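Local coordinates for protein phosphodiesterase (Trypanosoma brucei brucei, PDB 5H2R) that binds a zinc ion, a magnesium ion and the ligand LLN, as a helical member of the phosphodiesterase family within the HD superfamily, at residues V85-F90 with A257-E262; D235-A240 with A312-M317; E262-Q267 with P280-S285. All coordinates share one frame; numbering follows the deposited sequence.

How the interactions relate
Interaction 2 is fully buried, a thin apolar contact between helix 227-242 and the turn 312-317. Interactions 1 and 3 are only partly buried; both use helix 250-274, share Glu262 and touch LLN. Their centres lie about 11 Å apart, and the carboxylate of Glu263 joins them, probably accepting hydrogen bonds from Tyr87 N and His88 ND1. Interaction 1 is mostly aliphatic and aromatic packing of loop 85-90. Interaction 3, the farthest of the three from the centre of the chain, adds a salt-bridge network and an aromatic stack. Interaction 2 touches neither; its centre is about 24 Å from that of interaction 1 and about 30 Å from that of interaction 3.

Interaction 1 of 3, residues V85-F90 with A257-E262. With LLN ((4~{a}~{S},8~{a}~{R})-2-cycloheptyl-4-[4-(2-hydroxyethyloxy)-3-[2-(2-oxidanylideneimidazolidin-1-yl)ethoxy]phenyl]-4~{a},5,8,8~{a}-tetrahydrophthalazin-1-one), chain E.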
# COMPACT_ATOMS: atom_id res chain seq x y z
N VAL A 85 11.69 3.95 -9.34
CA VAL A 85 10.69 3.74 -10.38
C VAL A 85 9.63 4.86 -10.25
O VAL A 85 9.58 5.48 -9.19
CB VAL A 85 10.08 2.31 -10.40
CG1 VAL A 85 11.15 1.26 -10.73
CG2 VAL A 85 9.40 1.99 -9.09
N PRO A 86 8.83 5.20 -11.29
CA PRO A 86 7.93 6.37 -11.16
C PRO A 86 6.80 6.24 -10.13
O PRO A 86 6.48 7.24 -9.47
CB PRO A 86 7.39 6.58 -12.57
CG PRO A 86 8.31 5.80 -13.48
CD PRO A 86 8.79 4.65 -12.66
N TYR A 87 6.24 5.03 -9.96
CA TYR A 87 5.10 4.80 -9.05
C TYR A 87 5.40 3.89 -7.84
O TYR A 87 5.21 4.32 -6.72
CB TYR A 87 3.88 4.26 -9.82
CG TYR A 87 2.66 4.15 -8.93
CD1 TYR A 87 1.86 5.26 -8.67
CD2 TYR A 87 2.38 2.97 -8.25
CE1 TYR A 87 0.75 5.17 -7.83
CE2 TYR A 87 1.30 2.87 -7.38
CZ TYR A 87 0.48 3.97 -7.17
OH TYR A 87 -0.58 3.86 -6.31
N HIS A 88 5.82 2.62 -8.08
CA HIS A 88 6.09 1.68 -6.99
C HIS A 88 7.45 1.92 -6.27
O HIS A 88 8.29 1.02 -6.14
CB HIS A 88 5.95 0.25 -7.50
CG HIS A 88 4.53 -0.16 -7.75
ND1 HIS A 88 4.05 -0.30 -9.03
CD2 HIS A 88 3.55 -0.45 -6.87
CE1 HIS A 88 2.79 -0.67 -8.89
NE2 HIS A 88 2.45 -0.78 -7.61
N ASN A 89 7.65 3.17 -5.81
CA ASN A 89 8.85 3.59 -5.08
C ASN A 89 8.48 3.71 -3.60
O ASN A 89 7.33 3.46 -3.24
CB ASN A 89 9.40 4.92 -5.65
CG ASN A 89 8.35 6.00 -5.72
OD1 ASN A 89 7.59 6.22 -4.76
ND2 ASN A 89 8.21 6.62 -6.87
N PHE A 90 9.43 4.13 -2.73
CA PHE A 90 9.17 4.28 -1.29
C PHE A 90 7.99 5.18 -0.95
O PHE A 90 7.30 4.92 0.05
CB PHE A 90 10.44 4.76 -0.56
CG PHE A 90 10.38 4.74 0.96
CD1 PHE A 90 10.08 3.57 1.65
CD2 PHE A 90 10.68 5.88 1.69
CE1 PHE A 90 10.04 3.55 3.05
CE2 PHE A 90 10.63 5.87 3.09
CZ PHE A 90 10.32 4.70 3.77
N ALA A 257 -1.70 9.74 -10.75
CA ALA A 257 -2.14 9.33 -12.08
C ALA A 257 -1.00 9.44 -13.09
O ALA A 257 -0.76 8.48 -13.83
CB ALA A 257 -3.35 10.16 -12.51
N MET A 258 -0.23 10.55 -13.05
CA MET A 258 0.95 10.81 -13.89
C MET A 258 2.09 9.83 -13.59
O MET A 258 2.80 9.41 -14.50
CB MET A 258 1.47 12.24 -13.67
CG MET A 258 0.55 13.34 -14.18
SD MET A 258 1.09 14.96 -13.54
CE MET A 258 2.73 15.10 -14.30
N ALA A 259 2.29 9.50 -12.31
CA ALA A 259 3.34 8.57 -11.86
C ALA A 259 3.06 7.14 -12.37
O ALA A 259 3.95 6.51 -12.96
CB ALA A 259 3.45 8.58 -10.32
N VAL A 260 1.82 6.65 -12.17
CA VAL A 260 1.44 5.30 -12.59
C VAL A 260 1.46 5.19 -14.13
O VAL A 260 1.79 4.13 -14.66
CB VAL A 260 0.12 4.80 -11.95
CG1 VAL A 260 -1.13 5.33 -12.66
CG2 VAL A 260 0.10 3.27 -11.85
N THR A 261 1.13 6.30 -14.82
CA THR A 261 1.12 6.38 -16.30
C THR A 261 2.53 6.15 -16.82
O THR A 261 2.71 5.30 -17.69
CB THR A 261 0.48 7.70 -16.76
OG1 THR A 261 -0.90 7.65 -16.42
CG2 THR A 261 0.61 7.96 -18.26
N GLU A 262 3.52 6.90 -16.28
CA GLU A 262 4.93 6.82 -16.67
C GLU A 262 5.52 5.45 -16.39
O GLU A 262 6.23 4.91 -17.24
CB GLU A 262 5.75 7.94 -16.02
CG GLU A 262 7.18 8.09 -16.51
CD GLU A 262 7.46 8.08 -18.00
OE1 GLU A 262 8.54 7.58 -18.37
OE2 GLU A 262 6.60 8.51 -18.81
C1 LLN E . -3.48 6.46 -9.76
C2 LLN E . -3.70 4.16 -10.53
C3 LLN E . -3.03 3.65 -9.43
O1 LLN E . -3.97 5.50 -10.72
O2 LLN E . -4.69 3.88 -12.66
O3 LLN E . -4.75 6.69 -15.63
C11 LLN E . -2.60 4.33 -17.10
C12 LLN E . -4.14 5.70 -16.02
C13 LLN E . -3.02 -0.05 -10.22
C14 LLN E . -4.31 -2.86 -12.01
C15 LLN E . -5.78 -2.89 -11.42
C16 LLN E . -6.95 -3.36 -12.27
C17 LLN E . -7.42 -2.38 -13.34
C18 LLN E . -6.48 -2.08 -14.50
C19 LLN E . -5.12 -1.48 -14.14
C20 LLN E . -4.12 -2.46 -13.51
C21 LLN E . -2.50 -2.81 -10.34
C22 LLN E . -1.61 -1.93 -9.47
C23 LLN E . -1.01 -2.70 -8.28
C24 LLN E . -2.00 -2.88 -7.18
C25 LLN E . -3.01 -2.05 -6.97
C26 LLN E . -3.46 -1.01 -7.97
C27 LLN E . -2.37 -0.66 -8.99
O4 LLN E . -2.45 -4.03 -10.30
N3 LLN E . -3.36 -2.14 -11.14
N2 LLN E . -3.48 -0.76 -11.19
C5 LLN E . -3.24 1.41 -10.34
C4 LLN E . -2.80 2.28 -9.33
C6 LLN E . -3.91 1.93 -11.44
C7 LLN E . -4.17 3.29 -11.54
C LLN E . -4.41 7.64 -9.67
O LLN E . -5.70 7.26 -9.21
C8 LLN E . -5.19 3.05 -13.72
C9 LLN E . -5.60 3.96 -14.86
N LLN E . -4.46 4.40 -15.70
N1 LLN E . -3.07 5.68 -16.82
C10 LLN E . -3.40 3.48 -16.13
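Tyr87 lays its side chain along Val260, the two pointing the same way, where the loop 85-90 meets helix segment 257-262. With CG anti to the backbone N (chi1 -174°), the ring is carried along the helix flank. Its CB starts over the backbone, with Tyr87 CB 3.8 Å from Val260 CA. Farther out, Tyr87 CD1 touches Val260 CB at 3.7 Å, while the methyl of Ala259 comes up at the ring edge, near its plane. The face is taken by Val260 CG2, a CH-pi contact 4.2 Å from the Tyr87 ring centroid and 17° off the normal. At the tip, the Tyr87 hydroxyl is hydrogen-bonded to Asn245 and only brushes the LLN phenyl ring. Val260 touches both tyrosine and ligand: CG2 serves the ring, while Val260 CG1 lies 3.4 Å from LLN O1.

One residue earlier in the loop, the Pro86 ring slants across the aliphatic part of Glu262, Pro86 CG lying 4.0 Å from Glu262 CG. Pro86 O rests against Ala259 CB at 3.4 Å. The loop is braced from within by a fairly straight bond from Asn89 ND2 to Val85 O (2.9 Å, 158°). On another flank of the helix, Thr261 OG1 donates to Ala257 O and accepts a weak bond from LLN N1.

The loop connects helix 68-80 to helix 90-105, and Phe90 packs on helices 43-58 and 68-80; Ala257, Met258 and Thr261 touch helix 290-312. In this strand-free fold the contact lies beside the metal site, the Tyr87 side chain being about 5 Å from the zinc ion, and the LLN pocket.

Interaction 2 of 3, residues D235-A240 with A312-M317; sequences DVLMKA and ACLQGM
Leu237 and Met317 make the tightest touch, Leu237 CD2 lying 3.9 Å from Met317 SD as the two side chains meet at a slant. Leu237 CB does not aim at the turn; it is the branch end that reaches it. The bend at the end of Met317 (chi3 71°) carries its methyl on to the helix, where Met317 CE meets Ala240 CB at 4.3 Å. Beside this pair, Leu314 CD1 faces two helix residues, 4.2 Å from Val236 CG1 and a looser 4.5 Å from Leu237 CD2.

Backbone geometry aims these groups. Val236 and Ala240 sit one helical turn apart, joined by the bond from Ala240 N to Val236 O, and so present their side chains on one flank. Opposite them, Leu314 centres an inverse gamma turn, and Met317 N closes back on Leu314 O at 3.1 Å, which brings both side chains to the same side of the turn.

Farther out, Tyr214 of helix 207-217 touches both Val236 and Leu314, Phe103 of helix 90-105 covers Leu237 and Ala240, and Phe305 and Phe306 of helix 290-312 touch Ala240. Thr320 OG1 is hydrogen-bonded to Met317 O, tying the turn to helix 318-334.

No hydrogen bond or charge crosses the interface. With just 145 Å² buried, cohesion between these segments rests on dispersion and the exclusion of water, without the directional hold of polar bonds.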
# COMPACT_ATOMS: atom_id res chain seq x y z
N ASP A 235 -7.50 -7.45 4.97
CA ASP A 235 -7.23 -7.57 3.52
C ASP A 235 -7.90 -6.46 2.74
O ASP A 235 -7.29 -5.86 1.86
CB ASP A 235 -7.74 -8.93 3.00
CG ASP A 235 -7.00 -10.15 3.51
OD1 ASP A 235 -5.91 -10.00 4.08
OD2 ASP A 235 -7.51 -11.27 3.30
N VAL A 236 -9.16 -6.16 3.07
CA VAL A 236 -9.94 -5.11 2.42
C VAL A 236 -9.31 -3.71 2.66
O VAL A 236 -9.28 -2.90 1.73
CB VAL A 236 -11.42 -5.23 2.83
CG1 VAL A 236 -12.20 -3.94 2.58
CG2 VAL A 236 -12.06 -6.39 2.07
N LEU A 237 -8.79 -3.45 3.88
CA LEU A 237 -8.15 -2.18 4.19
C LEU A 237 -6.81 -2.02 3.45
O LEU A 237 -6.54 -0.96 2.92
CB LEU A 237 -7.96 -2.00 5.70
CG LEU A 237 -9.16 -1.52 6.51
CD1 LEU A 237 -8.74 -1.36 7.94
CD2 LEU A 237 -9.71 -0.21 6.01
N MET A 238 -5.99 -3.08 3.39
CA MET A 238 -4.74 -3.09 2.64
C MET A 238 -5.06 -2.79 1.16
O MET A 238 -4.47 -1.88 0.56
CB MET A 238 -4.04 -4.46 2.77
CG MET A 238 -2.58 -4.49 2.31
SD MET A 238 -1.41 -3.21 2.87
CE MET A 238 -1.64 -3.23 4.65
N LYS A 239 -6.06 -3.51 0.61
CA LYS A 239 -6.51 -3.31 -0.77
C LYS A 239 -7.00 -1.88 -0.99
O LYS A 239 -6.64 -1.29 -2.00
CB LYS A 239 -7.63 -4.28 -1.14
CG LYS A 239 -7.15 -5.67 -1.52
CD LYS A 239 -8.34 -6.56 -2.00
CE LYS A 239 -9.07 -6.02 -3.22
NZ LYS A 239 -8.16 -5.73 -4.35
N ALA A 240 -7.81 -1.34 -0.07
CA ALA A 240 -8.34 0.02 -0.16
C ALA A 240 -7.22 1.05 -0.13
O ALA A 240 -7.29 2.03 -0.87
CB ALA A 240 -9.32 0.29 0.97
N ALA A 312 -21.67 -2.23 3.12
CA ALA A 312 -21.71 -3.50 3.84
C ALA A 312 -21.32 -3.42 5.32
O ALA A 312 -21.91 -4.15 6.12
CB ALA A 312 -20.86 -4.55 3.14
N CYS A 313 -20.31 -2.59 5.69
CA CYS A 313 -19.83 -2.52 7.08
C CYS A 313 -19.09 -1.23 7.44
O CYS A 313 -19.32 -0.68 8.51
CB CYS A 313 -18.98 -3.75 7.40
SG CYS A 313 -18.43 -3.85 9.12
N LEU A 314 -18.16 -0.78 6.57
CA LEU A 314 -17.27 0.36 6.83
C LEU A 314 -17.93 1.73 6.57
O LEU A 314 -17.38 2.54 5.84
CB LEU A 314 -15.94 0.18 6.03
CG LEU A 314 -15.27 -1.21 6.10
CD1 LEU A 314 -14.00 -1.26 5.28
CD2 LEU A 314 -14.98 -1.63 7.55
N GLN A 315 -19.08 2.00 7.23
CA GLN A 315 -19.88 3.23 7.10
C GLN A 315 -19.09 4.55 7.29
O GLN A 315 -19.41 5.54 6.63
CB GLN A 315 -21.11 3.22 8.04
CG GLN A 315 -22.16 2.14 7.74
CD GLN A 315 -23.12 2.52 6.64
OE1 GLN A 315 -23.86 3.50 6.73
NE2 GLN A 315 -23.16 1.71 5.59
N GLY A 316 -18.10 4.56 8.18
CA GLY A 316 -17.28 5.74 8.45
C GLY A 316 -16.37 6.19 7.32
O GLY A 316 -15.89 7.33 7.31
N MET A 317 -16.12 5.28 6.34
CA MET A 317 -15.30 5.53 5.15
C MET A 317 -16.11 6.14 3.98
O MET A 317 -15.64 6.11 2.84
CB MET A 317 -14.58 4.23 4.73
CG MET A 317 -13.24 4.00 5.44
SD MET A 317 -12.58 2.35 5.18
CE MET A 317 -12.11 2.46 3.46

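Interaction 3 of 3, residues E262-Q267 with P280-S285. With LLN ((4~{a}~{S},8~{a}~{R})-2-cycloheptyl-4-[4-(2-hydroxyethyloxy)-3-[2-(2-oxidanylideneimidazolidin-1-yl)ethoxy]phenyl]-4~{a},5,8,8~{a}-tetrahydrophthalazin-1-one), chain E.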
# COMPACT_ATOMS: atom_id res chain seq x y z
N GLU A 262 3.52 6.90 -16.28
CA GLU A 262 4.93 6.82 -16.67
C GLU A 262 5.52 5.45 -16.39
O GLU A 262 6.23 4.91 -17.24
CB GLU A 262 5.75 7.94 -16.02
CG GLU A 262 7.18 8.09 -16.51
CD GLU A 262 7.46 8.08 -18.00
OE1 GLU A 262 8.54 7.58 -18.37
OE2 GLU A 262 6.60 8.51 -18.81
N GLU A 263 5.19 4.86 -15.23
CA GLU A 263 5.68 3.52 -14.91
C GLU A 263 5.12 2.50 -15.90
O GLU A 263 5.88 1.69 -16.43
CB GLU A 263 5.28 3.14 -13.49
CG GLU A 263 5.98 1.87 -13.08
CD GLU A 263 5.79 1.58 -11.63
OE1 GLU A 263 6.41 2.27 -10.80
OE2 GLU A 263 5.07 0.61 -11.32
N PHE A 264 3.81 2.55 -16.15
CA PHE A 264 3.11 1.63 -17.06
C PHE A 264 3.68 1.73 -18.47
O PHE A 264 3.93 0.70 -19.11
CB PHE A 264 1.60 1.90 -17.06
CG PHE A 264 0.81 1.25 -15.94
CD1 PHE A 264 1.44 0.80 -14.78
CD2 PHE A 264 -0.58 1.14 -16.02
CE1 PHE A 264 0.70 0.22 -13.74
CE2 PHE A 264 -1.32 0.56 -14.98
CZ PHE A 264 -0.67 0.10 -13.85
N TYR A 265 3.95 2.97 -18.92
CA TYR A 265 4.50 3.26 -20.26
C TYR A 265 5.91 2.68 -20.40
O TYR A 265 6.21 2.11 -21.45
CB TYR A 265 4.44 4.77 -20.56
CG TYR A 265 3.06 5.28 -20.96
CD1 TYR A 265 2.02 4.40 -21.22
CD2 TYR A 265 2.82 6.64 -21.15
CE1 TYR A 265 0.76 4.85 -21.60
CE2 TYR A 265 1.57 7.11 -21.56
CZ TYR A 265 0.55 6.21 -21.79
OH TYR A 265 -0.70 6.65 -22.18
N ARG A 266 6.74 2.75 -19.34
CA ARG A 266 8.08 2.14 -19.32
C ARG A 266 7.98 0.62 -19.45
O ARG A 266 8.84 0.01 -20.07
CB ARG A 266 8.86 2.52 -18.07
CG ARG A 266 9.31 3.99 -18.04
CD ARG A 266 10.23 4.31 -16.88
NE ARG A 266 10.29 5.76 -16.65
CZ ARG A 266 11.16 6.37 -15.85
NH1 ARG A 266 12.07 5.66 -15.19
NH2 ARG A 266 11.12 7.68 -15.70
N GLN A 267 6.95 -0.00 -18.83
CA GLN A 267 6.77 -1.46 -18.96
C GLN A 267 6.48 -1.81 -20.42
O GLN A 267 7.13 -2.71 -20.98
CB GLN A 267 5.66 -2.01 -18.03
CG GLN A 267 5.42 -3.52 -18.27
CD GLN A 267 4.40 -4.15 -17.36
OE1 GLN A 267 4.41 -3.95 -16.16
NE2 GLN A 267 3.55 -4.99 -17.92
N PRO A 280 -3.12 -1.83 -24.43
CA PRO A 280 -3.18 -0.37 -24.69
C PRO A 280 -2.79 0.55 -23.53
O PRO A 280 -2.18 1.60 -23.77
CB PRO A 280 -4.63 -0.13 -25.14
CG PRO A 280 -5.36 -1.40 -24.88
CD PRO A 280 -4.35 -2.50 -24.89
N MET A 281 -3.11 0.15 -22.30
CA MET A 281 -2.81 0.89 -21.06
C MET A 281 -1.30 1.14 -20.84
O MET A 281 -0.93 2.06 -20.12
CB MET A 281 -3.37 0.09 -19.88
CG MET A 281 -3.65 0.93 -18.69
SD MET A 281 -4.09 -0.10 -17.29
CE MET A 281 -5.89 -0.29 -17.62
N PHE A 282 -0.45 0.29 -21.43
CA PHE A 282 1.01 0.33 -21.30
C PHE A 282 1.72 0.88 -22.57
O PHE A 282 2.95 0.82 -22.66
CB PHE A 282 1.50 -1.10 -20.97
CG PHE A 282 0.91 -1.69 -19.70
CD1 PHE A 282 -0.30 -2.37 -19.73
CD2 PHE A 282 1.56 -1.55 -18.48
CE1 PHE A 282 -0.85 -2.91 -18.56
CE2 PHE A 282 1.01 -2.08 -17.31
CZ PHE A 282 -0.20 -2.76 -17.36
N ASP A 283 0.95 1.46 -23.51
CA ASP A 283 1.47 1.99 -24.78
C ASP A 283 1.82 3.50 -24.76
O ASP A 283 0.94 4.35 -24.71
CB ASP A 283 0.48 1.66 -25.90
CG ASP A 283 1.12 1.39 -27.25
OD1 ASP A 283 1.85 2.28 -27.75
OD2 ASP A 283 0.82 0.34 -27.84
N ARG A 284 3.12 3.82 -24.76
CA ARG A 284 3.69 5.16 -24.67
C ARG A 284 3.54 5.98 -25.95
O ARG A 284 3.01 7.10 -25.88
CB ARG A 284 5.18 5.06 -24.26
CG ARG A 284 5.99 6.35 -24.38
CD ARG A 284 6.21 6.99 -23.04
NE ARG A 284 7.13 6.21 -22.21
CZ ARG A 284 8.00 6.74 -21.36
NH1 ARG A 284 8.11 8.06 -21.24
NH2 ARG A 284 8.80 5.96 -20.64
N SER A 285 4.05 5.45 -27.09
CA SER A 285 4.03 6.06 -28.43
C SER A 285 2.60 6.39 -28.88
O SER A 285 2.32 7.56 -29.19
CB SER A 285 4.74 5.16 -29.44
OG SER A 285 4.11 3.89 -29.52
C1 LLN E . -3.48 6.46 -9.76
C2 LLN E . -3.70 4.16 -10.53
C3 LLN E . -3.03 3.65 -9.43
O1 LLN E . -3.97 5.50 -10.72
O2 LLN E . -4.69 3.88 -12.66
O3 LLN E . -4.75 6.69 -15.63
C11 LLN E . -2.60 4.33 -17.10
C12 LLN E . -4.14 5.70 -16.02
C13 LLN E . -3.02 -0.05 -10.22
C14 LLN E . -4.31 -2.86 -12.01
C15 LLN E . -5.78 -2.89 -11.42
C16 LLN E . -6.95 -3.36 -12.27
C17 LLN E . -7.42 -2.38 -13.34
C18 LLN E . -6.48 -2.08 -14.50
C19 LLN E . -5.12 -1.48 -14.14
C20 LLN E . -4.12 -2.46 -13.51
C21 LLN E . -2.50 -2.81 -10.34
C22 LLN E . -1.61 -1.93 -9.47
C23 LLN E . -1.01 -2.70 -8.28
C24 LLN E . -2.00 -2.88 -7.18
C25 LLN E . -3.01 -2.05 -6.97
C26 LLN E . -3.46 -1.01 -7.97
C27 LLN E . -2.37 -0.66 -8.99
O4 LLN E . -2.45 -4.03 -10.30
N3 LLN E . -3.36 -2.14 -11.14
N2 LLN E . -3.48 -0.76 -11.19
C5 LLN E . -3.24 1.41 -10.34
C4 LLN E . -2.80 2.28 -9.33
C6 LLN E . -3.91 1.93 -11.44
C7 LLN E . -4.17 3.29 -11.54
C LLN E . -4.41 7.64 -9.67
O LLN E . -5.70 7.26 -9.21
C8 LLN E . -5.19 3.05 -13.72
C9 LLN E . -5.60 3.96 -14.86
N LLN E . -4.46 4.40 -15.70
N1 LLN E . -3.07 5.68 -16.82
C10 LLN E . -3.40 3.48 -16.13
O HOH W 1 -1.62 5.22 -24.32
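Glu262 and Arg284 meet in an unusual way: the carboxylate stands nearly upright on the guanidinium, planes 75° apart, with OE2 over its face. The salt bridge runs from Glu262 OE1 to Arg284 NH2 at 2.8 Å. The same oxygen accepts from Arg266 on its anti side, Arg266 NE to Glu262 OE1 being 3.1 Å and almost straight (170°). Two nearly parallel guanidinium groups thus share one carboxylate, which probably offsets their like charges. Bends at chi2 and chi3 fold Arg284 back over the helix, its NE resting on Tyr265 CB.

The Tyr265 ring receives Arg284 CA over one face, a CH-pi contact 3.8 Å from the Tyr265 ring centroid. One water links Tyr265 OH to Asp283 O, at 2.7 Å from each of these two atoms, while the nearby Met281 O is buried without a polar partner.

On the inner side, Phe264 and Phe282 form an offset stack, ring centroids 4.7 Å apart and planes at 27°. Phe264 O lies in the plane of the Phe282 ring at its edge, and the Gln267 amide, held by Asn136 and Glu271, lies over a face of that ring. Met281 SD approaches the Phe264 ring at its edge, a Met-aromatic contact with Met281 SD 3.7 Å from Phe264 CE2. Both residues also meet the ligand: Met281 SD is 3.6 Å from LLN C19, and Phe264 CD2 is 3.7 Å from LLN C10 of the imidazolidinone ring.

Segment 280-285 belongs to the connection between helices 250-274 and 290-312, consistent with the M-loop of phosphodiesterase catalytic domains. Here the segment folds back on its preceding helix and, through Met281, supplies part of the wall of the ligand pocket.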